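Local structure of ABC transporter periplasmic peptide-binding protein (4QFN) at residues S41-V46 and V184-E189; V46-S51 and N139-Q144; E287-I292 and S382-P387; G293-N298 and P499-A504. The protein probably captures dipeptides in the periplasm for uptake by an ABC transporter, and here holds a glycine–glutamate dipeptide between its lobes. All blocks are in the same frame, centred on the assembly; numbering follows the deposited sequence.

Contact 1: S41-V46 and V184-E189; sequences SFNPQV and VVLSKE
Pro44 and Val184 meet at about a right angle, the proline CG resting on both valine methyls and lying 3.7 Å from Val184 CG1, while the ring's CD leans on Val184 CG2. Val184 can offer both branches because chi1 of -62° sets CG1 beside the backbone N and CG2 between N and the carbonyl carbon. A rigid ring against a compact branched side chain suits this closely packed, buried part of the contact, where Tyr61 also touches both residues. Next to it, one methyl of Leu186 packs against two amides: its CD1 lies 3.6 Å from Gln45 OE1 and 3.9 Å from Asn43 ND2. The amides are tied together, Asn43 ND2 donating to Gln45 OE1 over 3.0 Å, nearly straight at 171° and within the Asn43 amide plane. Asn43 OD1 meanwhile accepts from the backbone N of Gln45 at 3.0 Å, approached from above its carbonyl plane. That bond makes an Asx turn, preceded by an ST turn in which Ser41 OG accepts from Asn43 N at 2.9 Å; together they shape the loop between strand 30-35 and helix 50-60. Asparagine suits the bend because its short amide bonds to Gln45 with both ends. No direct hydrogen bond joins the two segments; on the looser side an ordered water links them, accepting from Gln45 NE2 at 3.0 Å and donating to Val184 O at 2.9 Å. Gln45 NE2 also donates to Thr121 O, and Leu186 N to Thr121 OG1, so helix 115-126 backs both segments.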
# COMPACT_ATOMS: atom_id res chain seq x y z
N SER A 41 4.67 10.77 7.42
CA SER A 41 4.83 12.00 6.66
C SER A 41 3.44 12.54 6.30
O SER A 41 2.42 11.86 6.51
CB SER A 41 5.67 11.72 5.42
OG SER A 41 5.55 12.73 4.43
N PHE A 42 3.37 13.76 5.79
CA PHE A 42 2.10 14.24 5.28
C PHE A 42 2.14 14.34 3.76
O PHE A 42 1.24 14.91 3.14
CB PHE A 42 1.63 15.52 5.98
CG PHE A 42 1.09 15.26 7.37
CD1 PHE A 42 -0.25 14.98 7.56
CD2 PHE A 42 1.93 15.25 8.47
CE1 PHE A 42 -0.75 14.70 8.82
CE2 PHE A 42 1.44 14.97 9.74
CZ PHE A 42 0.09 14.69 9.91
N ASN A 43 3.18 13.74 3.18
CA ASN A 43 3.27 13.56 1.73
C ASN A 43 3.22 12.09 1.30
O ASN A 43 4.13 11.32 1.59
CB ASN A 43 4.55 14.20 1.19
CG ASN A 43 4.64 14.11 -0.31
OD1 ASN A 43 3.69 13.68 -0.97
ND2 ASN A 43 5.79 14.50 -0.87
N PRO A 44 2.16 11.71 0.59
CA PRO A 44 1.96 10.33 0.16
C PRO A 44 3.07 9.82 -0.75
O PRO A 44 3.19 8.62 -0.91
CB PRO A 44 0.64 10.38 -0.62
CG PRO A 44 -0.07 11.58 -0.06
CD PRO A 44 1.01 12.57 0.26
N GLN A 45 3.86 10.72 -1.33
CA GLN A 45 4.90 10.31 -2.25
C GLN A 45 6.01 9.52 -1.57
O GLN A 45 6.72 8.75 -2.22
CB GLN A 45 5.54 11.53 -2.93
CG GLN A 45 4.68 12.27 -3.94
CD GLN A 45 5.40 13.49 -4.50
OE1 GLN A 45 6.24 14.09 -3.81
NE2 GLN A 45 5.10 13.84 -5.75
N VAL A 46 6.18 9.71 -0.27
CA VAL A 46 7.35 9.18 0.40
C VAL A 46 7.14 7.88 1.18
O VAL A 46 8.05 7.43 1.87
CB VAL A 46 8.00 10.23 1.32
CG1 VAL A 46 8.22 11.53 0.57
CG2 VAL A 46 7.16 10.46 2.55
N VAL A 184 -0.65 12.03 -5.59
CA VAL A 184 -1.40 13.25 -5.25
C VAL A 184 -0.79 14.49 -5.94
O VAL A 184 0.37 14.45 -6.40
CB VAL A 184 -1.43 13.47 -3.73
CG1 VAL A 184 -2.15 12.31 -3.03
CG2 VAL A 184 -0.02 13.61 -3.19
N VAL A 185 -1.56 15.57 -6.03
CA VAL A 185 -1.05 16.81 -6.64
C VAL A 185 -0.64 17.80 -5.56
O VAL A 185 -1.45 18.14 -4.68
CB VAL A 185 -2.08 17.48 -7.58
CG1 VAL A 185 -1.65 18.92 -7.92
CG2 VAL A 185 -2.26 16.67 -8.85
N LEU A 186 0.60 18.26 -5.63
CA LEU A 186 1.15 19.18 -4.63
C LEU A 186 1.13 20.63 -5.11
O LEU A 186 0.89 20.90 -6.28
CB LEU A 186 2.58 18.77 -4.26
CG LEU A 186 2.70 17.33 -3.78
CD1 LEU A 186 4.12 17.02 -3.34
CD2 LEU A 186 1.74 17.11 -2.65
N SER A 187 1.42 21.56 -4.20
CA SER A 187 1.39 22.98 -4.53
C SER A 187 2.78 23.54 -4.89
O SER A 187 3.66 23.63 -4.03
CB SER A 187 0.80 23.77 -3.36
OG SER A 187 1.08 25.16 -3.49
N LYS A 188 2.97 23.95 -6.14
CA LYS A 188 4.23 24.59 -6.49
C LYS A 188 4.42 25.91 -5.75
O LYS A 188 5.54 26.23 -5.32
CB LYS A 188 4.34 24.81 -8.00
CG LYS A 188 5.67 25.40 -8.38
CD LYS A 188 5.87 25.48 -9.87
CE LYS A 188 7.31 25.89 -10.18
NZ LYS A 188 7.50 26.29 -11.61
N GLU A 189 3.35 26.68 -5.60
CA GLU A 189 3.49 28.00 -4.99
C GLU A 189 3.99 27.88 -3.56
O GLU A 189 4.93 28.58 -3.16
CB GLU A 189 2.20 28.82 -5.03
CG GLU A 189 2.45 30.25 -4.54
CD GLU A 189 1.21 31.13 -4.49
OE1 GLU A 189 0.10 30.67 -4.84
OE2 GLU A 189 1.35 32.31 -4.08
O HOH W 1 2.48 12.50 -6.49

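Contact 2: V46-S51 and N139-Q144; sequences VTTTGS and NYPYFQ. With GLU (glutamic acid), chain D; GLY (glycine), chain C.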
# COMPACT_ATOMS: atom_id res chain seq x y z
N VAL A 46 6.18 9.71 -0.27
CA VAL A 46 7.35 9.18 0.40
C VAL A 46 7.14 7.88 1.18
O VAL A 46 8.05 7.43 1.87
CB VAL A 46 8.00 10.23 1.32
CG1 VAL A 46 8.22 11.53 0.57
CG2 VAL A 46 7.16 10.46 2.55
N THR A 47 5.97 7.27 1.06
CA THR A 47 5.70 6.02 1.77
C THR A 47 4.75 5.11 0.98
O THR A 47 4.03 5.58 0.10
CB THR A 47 5.12 6.30 3.19
OG1 THR A 47 4.94 5.07 3.89
CG2 THR A 47 3.78 7.02 3.09
N THR A 48 4.77 3.81 1.27
CA THR A 48 3.77 2.91 0.72
C THR A 48 2.90 2.32 1.84
O THR A 48 2.01 1.51 1.59
CB THR A 48 4.41 1.74 -0.09
OG1 THR A 48 5.37 1.08 0.73
CG2 THR A 48 5.11 2.26 -1.32
N THR A 49 3.16 2.72 3.07
CA THR A 49 2.48 2.15 4.23
C THR A 49 1.02 2.60 4.34
O THR A 49 0.74 3.78 4.51
CB THR A 49 3.23 2.53 5.52
OG1 THR A 49 4.61 2.19 5.39
CG2 THR A 49 2.64 1.81 6.71
N GLY A 50 0.10 1.64 4.27
CA GLY A 50 -1.32 1.94 4.30
C GLY A 50 -1.75 2.80 5.46
O GLY A 50 -2.61 3.66 5.31
N SER A 51 -1.14 2.58 6.62
CA SER A 51 -1.48 3.29 7.84
C SER A 51 -1.39 4.80 7.66
O SER A 51 -2.22 5.56 8.17
CB SER A 51 -0.50 2.90 8.94
OG SER A 51 -0.33 1.51 8.93
N ASN A 139 13.54 9.74 -0.86
CA ASN A 139 13.00 8.42 -1.18
C ASN A 139 11.54 8.49 -1.61
O ASN A 139 10.70 9.08 -0.92
CB ASN A 139 13.07 7.49 0.04
CG ASN A 139 14.48 6.97 0.32
OD1 ASN A 139 14.85 6.76 1.48
ND2 ASN A 139 15.26 6.75 -0.74
N TYR A 140 11.22 7.86 -2.73
CA TYR A 140 9.83 7.76 -3.18
C TYR A 140 9.57 6.29 -3.50
O TYR A 140 9.63 5.87 -4.66
CB TYR A 140 9.56 8.67 -4.39
CG TYR A 140 10.10 10.07 -4.20
CD1 TYR A 140 9.43 10.98 -3.38
CD2 TYR A 140 11.29 10.46 -4.79
CE1 TYR A 140 9.94 12.27 -3.18
CE2 TYR A 140 11.80 11.74 -4.60
CZ TYR A 140 11.13 12.63 -3.80
OH TYR A 140 11.64 13.88 -3.61
N PRO A 141 9.31 5.51 -2.45
CA PRO A 141 9.36 4.04 -2.53
C PRO A 141 8.44 3.42 -3.57
O PRO A 141 8.89 2.52 -4.27
CB PRO A 141 9.00 3.59 -1.11
CG PRO A 141 8.49 4.81 -0.39
CD PRO A 141 9.06 6.00 -1.08
N TYR A 142 7.21 3.89 -3.73
CA TYR A 142 6.39 3.30 -4.77
C TYR A 142 6.94 3.61 -6.16
O TYR A 142 7.06 2.74 -7.03
CB TYR A 142 4.92 3.76 -4.72
CG TYR A 142 4.12 3.03 -5.79
CD1 TYR A 142 3.65 1.74 -5.59
CD2 TYR A 142 3.87 3.63 -7.03
CE1 TYR A 142 2.94 1.06 -6.56
CE2 TYR A 142 3.16 2.95 -8.01
CZ TYR A 142 2.70 1.67 -7.77
OH TYR A 142 2.00 0.99 -8.75
N PHE A 143 7.24 4.88 -6.37
CA PHE A 143 7.60 5.33 -7.71
C PHE A 143 8.96 4.79 -8.16
O PHE A 143 9.14 4.44 -9.32
CB PHE A 143 7.48 6.85 -7.81
CG PHE A 143 6.05 7.34 -7.75
CD1 PHE A 143 5.17 7.06 -8.78
CD2 PHE A 143 5.59 8.05 -6.65
CE1 PHE A 143 3.84 7.49 -8.73
CE2 PHE A 143 4.27 8.50 -6.60
CZ PHE A 143 3.39 8.21 -7.64
N GLN A 144 9.89 4.68 -7.22
CA GLN A 144 11.20 4.11 -7.53
C GLN A 144 11.12 2.61 -7.80
O GLN A 144 11.80 2.10 -8.70
CB GLN A 144 12.20 4.42 -6.40
CG GLN A 144 12.60 5.90 -6.42
CD GLN A 144 13.28 6.37 -5.14
OE1 GLN A 144 13.00 5.87 -4.05
NE2 GLN A 144 14.17 7.34 -5.28
N GLU D . 1.56 -1.67 2.22
CA GLU D . 1.63 -2.59 3.36
C GLU D . 0.54 -2.33 4.39
O GLU D . 0.04 -1.22 4.54
CB GLU D . 3.01 -2.54 4.02
CG GLU D . 4.15 -2.93 3.10
CD GLU D . 4.83 -1.72 2.46
OE1 GLU D . 5.94 -1.89 1.90
OE2 GLU D . 4.27 -0.60 2.52
OXT GLU D . 0.15 -3.25 5.11
N GLY C . -0.49 -0.58 -0.59
CA GLY C . 0.76 -0.85 0.08
C GLY C . 0.64 -1.80 1.27
O GLY C . -0.27 -2.63 1.33
O HOH W 2 5.73 6.20 -2.36
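Pro141 lays its ring against the backbone of Val46 and Thr47, with CD 3.4 Å from Val46 O and CG 3.7 Å from Thr47 CA. Proline fits the first turn of helix 141-145, where a backbone N has no earlier helical carbonyl to bond, and its compact ring packs closely on the peptide between Val46 and Thr47. Beside it Thr48 works in two directions. Its chi1 of 54° turns the methyl toward the helix, CG2 lying 3.7 Å from Tyr142 CB, and leaves the hydroxyl for the ligand: Thr48 OG1 donates to the side-chain carboxylate of the bound glutamate at OE2, 2.7 Å away. Lys457 bonds to both that hydroxyl and the glutamate. Residues 46-51 thus form part of the wall of the peptide pocket of a family 5 solute-binding protein, and they lead into helix 50-60. At the start of that helix Gly50 N donates to the ligand's terminal carboxylate at O over 2.9 Å; with no side chain, Gly50 lets this group come close, and the helix start probably favours its negative charge. Before the helix, Thr47 OG1 accepts from Thr49 N at 3.1 Å in an ST turn. A water bridges the segments, donating to Thr47 O and accepting from Tyr142 N at 3.1 Å. At the outer end Val46 CG1 sits obliquely to the Tyr140 ring, 4.2 Å from CD1, while the Tyr140 hydroxyl bonds to His133 O.

Contact 3: E287-I292 and S382-P387; sequences ETNLNI and SRIYNP. With GLU (glutamic acid), chain D.
A type I beta turn from Arg383 to Asn386 presents its two corner residues, Ile384 and Tyr385, to residues 289-292, where strand 291-297 begins, and the same turn receives the terminal carboxylate of the bound dipeptide. Ile384 lies across two asparagine side chains: its CG2 is 3.6 Å from Asn291 CG, and its CD1, carried further out, is 4.0 Å from Asn289 OD1. A branched aliphatic chain can cover both at once, meeting Asn289 at about a right angle. Tyr385 packs its CB 3.4 Å from Ile292 O; chi1 of 52° places CG between the backbone N and the carbonyl carbon, and the ring then leads the hydroxyl away from the strand to the ligand. There Tyr385 OH donates to the glutamate OXT over 2.5 Å, with that oxygen near the plane of the ring at its edge. Arg383 grips both carboxylate oxygens from the edge of its guanidinium: NE donates to the glutamate OXT at 2.9 Å (160°), and NH2 to its O at 2.9 Å (166°). Bends at chi2 and chi3 fold the arginine back to reach them, while its CB lies over one face of the Tyr385 ring, toward the rim. Arg383 NH1 is held separately, by Ser382 O at 3.0 Å and by a salt bridge to Glu36, which probably fixes the guanidinium's orientation. The turn lies between strand 372-378 and helix 389-401; Asn289 and Ile384 both touch Arg508 of strand 500-513, while Leu290 and Ile292 rest on Phe443 of helix 441-448.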
# COMPACT_ATOMS: atom_id res chain seq x y z
N GLU A 287 -15.65 -6.53 3.20
CA GLU A 287 -15.62 -6.42 1.75
C GLU A 287 -14.46 -7.17 1.11
O GLU A 287 -13.38 -7.27 1.70
CB GLU A 287 -15.63 -4.96 1.32
CG GLU A 287 -17.01 -4.32 1.30
CD GLU A 287 -17.93 -4.87 0.19
OE1 GLU A 287 -17.59 -4.75 -1.01
OE2 GLU A 287 -19.01 -5.42 0.52
N THR A 288 -14.69 -7.69 -0.09
CA THR A 288 -13.65 -8.37 -0.82
C THR A 288 -12.62 -7.33 -1.23
O THR A 288 -12.94 -6.17 -1.42
CB THR A 288 -14.17 -9.09 -2.07
OG1 THR A 288 -13.09 -9.85 -2.63
CG2 THR A 288 -14.66 -8.08 -3.12
N ASN A 289 -11.36 -7.74 -1.35
CA ASN A 289 -10.29 -6.78 -1.53
C ASN A 289 -9.10 -7.45 -2.16
O ASN A 289 -8.79 -8.59 -1.82
CB ASN A 289 -9.89 -6.17 -0.18
CG ASN A 289 -8.69 -5.25 -0.30
OD1 ASN A 289 -7.54 -5.69 -0.22
ND2 ASN A 289 -8.96 -3.97 -0.50
N LEU A 290 -8.43 -6.75 -3.06
CA LEU A 290 -7.23 -7.28 -3.71
C LEU A 290 -6.03 -7.17 -2.78
O LEU A 290 -5.41 -6.11 -2.69
CB LEU A 290 -6.95 -6.49 -4.99
CG LEU A 290 -7.88 -6.64 -6.19
CD1 LEU A 290 -7.38 -5.71 -7.29
CD2 LEU A 290 -7.89 -8.09 -6.68
N ASN A 291 -5.68 -8.25 -2.10
CA ASN A 291 -4.52 -8.25 -1.20
C ASN A 291 -3.87 -9.63 -1.13
O ASN A 291 -4.48 -10.64 -1.51
CB ASN A 291 -4.95 -7.81 0.19
CG ASN A 291 -5.96 -8.76 0.82
OD1 ASN A 291 -7.16 -8.70 0.54
ND2 ASN A 291 -5.48 -9.65 1.68
N ILE A 292 -2.63 -9.69 -0.64
CA ILE A 292 -1.97 -10.97 -0.39
C ILE A 292 -1.16 -10.90 0.90
O ILE A 292 -0.42 -9.94 1.13
CB ILE A 292 -1.03 -11.39 -1.55
CG1 ILE A 292 -0.24 -12.66 -1.22
CG2 ILE A 292 -0.03 -10.27 -1.86
CD1 ILE A 292 -1.03 -13.92 -1.11
N SER A 382 -2.82 -5.34 13.00
CA SER A 382 -3.68 -6.03 12.08
C SER A 382 -3.61 -5.37 10.70
O SER A 382 -3.56 -4.15 10.60
CB SER A 382 -5.11 -6.04 12.62
OG SER A 382 -5.97 -6.70 11.71
N ARG A 383 -3.56 -6.19 9.65
CA ARG A 383 -3.64 -5.72 8.26
C ARG A 383 -4.73 -6.54 7.55
O ARG A 383 -5.05 -7.65 7.98
CB ARG A 383 -2.30 -5.93 7.51
CG ARG A 383 -1.02 -5.62 8.29
CD ARG A 383 -1.01 -4.20 8.85
NE ARG A 383 -1.03 -3.17 7.81
CZ ARG A 383 -1.77 -2.06 7.86
NH1 ARG A 383 -2.57 -1.82 8.91
NH2 ARG A 383 -1.70 -1.17 6.87
N ILE A 384 -5.26 -6.02 6.45
CA ILE A 384 -6.27 -6.74 5.67
C ILE A 384 -5.79 -8.14 5.32
O ILE A 384 -6.54 -9.10 5.43
CB ILE A 384 -6.56 -6.04 4.33
CG1 ILE A 384 -7.09 -4.62 4.56
CG2 ILE A 384 -7.53 -6.86 3.51
CD1 ILE A 384 -7.14 -3.79 3.28
N TYR A 385 -4.53 -8.25 4.91
CA TYR A 385 -3.99 -9.53 4.48
C TYR A 385 -3.46 -10.44 5.61
O TYR A 385 -3.11 -11.58 5.35
CB TYR A 385 -2.90 -9.32 3.44
CG TYR A 385 -1.87 -8.34 3.89
CD1 TYR A 385 -0.85 -8.73 4.77
CD2 TYR A 385 -1.90 -7.01 3.47
CE1 TYR A 385 0.11 -7.83 5.19
CE2 TYR A 385 -0.95 -6.10 3.90
CZ TYR A 385 0.05 -6.53 4.76
OH TYR A 385 1.00 -5.64 5.20
N ASN A 386 -3.40 -9.93 6.83
CA ASN A 386 -2.97 -10.72 8.00
C ASN A 386 -3.46 -10.06 9.29
O ASN A 386 -2.82 -9.13 9.79
CB ASN A 386 -1.44 -10.88 8.03
CG ASN A 386 -0.98 -11.94 9.03
OD1 ASN A 386 -1.66 -12.25 10.00
ND2 ASN A 386 0.20 -12.49 8.80
N PRO A 387 -4.60 -10.52 9.82
CA PRO A 387 -5.18 -9.90 11.02
C PRO A 387 -4.38 -10.11 12.30
O PRO A 387 -4.64 -9.46 13.30
CB PRO A 387 -6.57 -10.57 11.14
CG PRO A 387 -6.52 -11.75 10.25
CD PRO A 387 -5.53 -11.46 9.17
N GLU D . 1.56 -1.67 2.22
CA GLU D . 1.63 -2.59 3.36
C GLU D . 0.54 -2.33 4.39
O GLU D . 0.04 -1.22 4.54
CB GLU D . 3.01 -2.54 4.02
CG GLU D . 4.15 -2.93 3.10
CD GLU D . 4.83 -1.72 2.46
OE1 GLU D . 5.94 -1.89 1.90
OE2 GLU D . 4.27 -0.60 2.52
OXT GLU D . 0.15 -3.25 5.11

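Contact 4: G293-N298 and P499-A504; sequences GYWAFN and PLYPIA
Tyr294 (chi1 58°) and Leu500 (chi1 53°) both carry CG between the backbone N and the carbonyl carbon, which swings each side chain back over its own backbone and lets them meet on one face of the sheet. Leu500 CD2 sits above the middle of the Tyr294 ring, 3.7 Å from its centroid and only 5° off the normal, a CH-pi contact. Ala296, the cross-strand partner of Leu500, places its CB 3.9 Å from Leu500 CB; its small side chain leaves room for the leucine to reach the tyrosine ring. Strands 293-297 and 500-504 run antiparallel here, with Trp295 and Tyr501 as a hydrogen-bonded pair: Trp295 N reaches Tyr501 O at 2.8 Å, and Tyr501 N reaches Trp295 O at 2.7 Å. Pro502 sits opposite Tyr294 in a non-hydrogen-bonded pair, where its missing N-H costs no bond between these strands. A classic beta bulge follows, in which Ile503 and Ala504 both face Gly293. Gly293 O accepts from Ile503 N at 2.8 Å and, weakly, from Ala504 N at 3.3 Å, while Gly293 N donates to Ala504 O at 2.9 Å. The bulge turns Ile503 toward the neighbouring strand, bringing its CD1 against Trp295 CB. Large apolar groups suit this side, for helices 307-315 and 389-401 cover Trp295; its indole NE1 bonds to Ser428 OG on the next strand, 428-434. The side chain of Tyr294, on the other face, is about 6 Å from the bound glutamate.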
# COMPACT_ATOMS: atom_id res chain seq x y z
N GLY A 293 -1.35 -11.90 1.76
CA GLY A 293 -0.52 -12.08 2.93
C GLY A 293 0.43 -13.25 2.65
O GLY A 293 0.01 -14.28 2.11
N TYR A 294 1.70 -13.10 3.00
CA TYR A 294 2.68 -14.09 2.60
C TYR A 294 3.80 -14.19 3.62
O TYR A 294 3.92 -13.36 4.52
CB TYR A 294 3.28 -13.76 1.22
CG TYR A 294 3.95 -12.40 1.13
CD1 TYR A 294 5.03 -12.08 1.94
CD2 TYR A 294 3.53 -11.44 0.21
CE1 TYR A 294 5.65 -10.86 1.87
CE2 TYR A 294 4.15 -10.19 0.12
CZ TYR A 294 5.21 -9.91 0.97
OH TYR A 294 5.86 -8.71 0.93
N TRP A 295 4.61 -15.22 3.46
CA TRP A 295 5.79 -15.42 4.28
C TRP A 295 6.97 -15.26 3.34
O TRP A 295 7.18 -16.13 2.49
CB TRP A 295 5.75 -16.83 4.85
CG TRP A 295 6.83 -17.17 5.82
CD1 TRP A 295 7.57 -16.30 6.57
CD2 TRP A 295 7.29 -18.48 6.14
NE1 TRP A 295 8.46 -17.01 7.35
CE2 TRP A 295 8.31 -18.35 7.10
CE3 TRP A 295 6.93 -19.76 5.70
CZ2 TRP A 295 8.97 -19.45 7.64
CZ3 TRP A 295 7.60 -20.85 6.23
CH2 TRP A 295 8.60 -20.69 7.19
N ALA A 296 7.71 -14.15 3.46
CA ALA A 296 8.88 -13.89 2.61
C ALA A 296 10.20 -14.33 3.24
O ALA A 296 10.45 -14.07 4.42
CB ALA A 296 8.97 -12.41 2.23
N PHE A 297 11.06 -14.95 2.43
CA PHE A 297 12.41 -15.34 2.85
C PHE A 297 13.45 -14.33 2.38
O PHE A 297 13.41 -13.86 1.24
CB PHE A 297 12.79 -16.72 2.29
CG PHE A 297 11.80 -17.80 2.63
CD1 PHE A 297 11.75 -18.32 3.91
CD2 PHE A 297 10.93 -18.28 1.67
CE1 PHE A 297 10.84 -19.31 4.24
CE2 PHE A 297 10.01 -19.28 2.00
CZ PHE A 297 9.96 -19.79 3.28
N ASN A 298 14.39 -13.99 3.26
CA ASN A 298 15.48 -13.14 2.82
C ASN A 298 16.39 -13.99 1.97
O ASN A 298 17.28 -14.67 2.48
CB ASN A 298 16.23 -12.52 4.01
CG ASN A 298 17.26 -11.50 3.57
OD1 ASN A 298 17.55 -10.54 4.30
ND2 ASN A 298 17.81 -11.68 2.37
N PRO A 499 10.54 -17.20 -3.64
CA PRO A 499 11.13 -16.09 -2.89
C PRO A 499 10.24 -15.78 -1.68
O PRO A 499 10.72 -15.41 -0.62
CB PRO A 499 11.08 -14.93 -3.89
CG PRO A 499 9.93 -15.29 -4.81
CD PRO A 499 10.01 -16.78 -4.95
N LEU A 500 8.93 -15.94 -1.87
CA LEU A 500 7.99 -15.88 -0.77
C LEU A 500 6.88 -16.93 -0.93
O LEU A 500 6.69 -17.50 -2.01
CB LEU A 500 7.42 -14.47 -0.63
CG LEU A 500 6.81 -13.85 -1.89
CD1 LEU A 500 5.41 -14.39 -2.15
CD2 LEU A 500 6.77 -12.33 -1.75
N TYR A 501 6.18 -17.19 0.16
CA TYR A 501 5.13 -18.19 0.19
C TYR A 501 3.81 -17.49 0.41
O TYR A 501 3.55 -16.97 1.51
CB TYR A 501 5.38 -19.17 1.34
CG TYR A 501 4.36 -20.28 1.49
CD1 TYR A 501 3.81 -20.90 0.38
CD2 TYR A 501 3.99 -20.75 2.74
CE1 TYR A 501 2.88 -21.92 0.51
CE2 TYR A 501 3.07 -21.76 2.88
CZ TYR A 501 2.52 -22.35 1.76
OH TYR A 501 1.61 -23.37 1.88
N PRO A 502 2.97 -17.43 -0.64
CA PRO A 502 1.61 -16.87 -0.57
C PRO A 502 0.76 -17.68 0.40
O PRO A 502 0.72 -18.90 0.35
CB PRO A 502 1.07 -17.04 -1.99
CG PRO A 502 2.29 -17.29 -2.84
CD PRO A 502 3.24 -18.02 -1.96
N ILE A 503 0.07 -16.99 1.30
CA ILE A 503 -0.63 -17.69 2.36
C ILE A 503 -2.14 -17.56 2.25
O ILE A 503 -2.86 -18.56 2.21
CB ILE A 503 -0.14 -17.22 3.72
CG1 ILE A 503 1.29 -17.74 3.94
CG2 ILE A 503 -1.09 -17.67 4.83
CD1 ILE A 503 1.92 -17.28 5.23
N ALA A 504 -2.62 -16.33 2.17
CA ALA A 504 -4.05 -16.08 2.18
C ALA A 504 -4.37 -14.69 1.65
O ALA A 504 -3.48 -13.85 1.51
CB ALA A 504 -4.61 -16.24 3.59

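Overall arrangement
Contacts 1 and 2 come first along the chain and share Val46; their centres are about 12 Å apart, and residues 139-144 fall within the span that contact 1 brings together. Contacts 3 and 4 follow with alternating segments, centres about 14 Å apart, both using strand 291-297, which pairs with strand 500-513. Contacts 1 and 4 lie on opposite sides of the chain's centre, their own centres about 32 Å apart. Between these groups sits the dipeptide: contacts 2 and 3, centres about 19 Å apart, both touch its glutamate, and Gly50 and Ser51 pack on Arg383. The ligand is therefore enclosed by sequence-distant parts, consistent with the closed, ligand-bound form of a periplasmic binding protein.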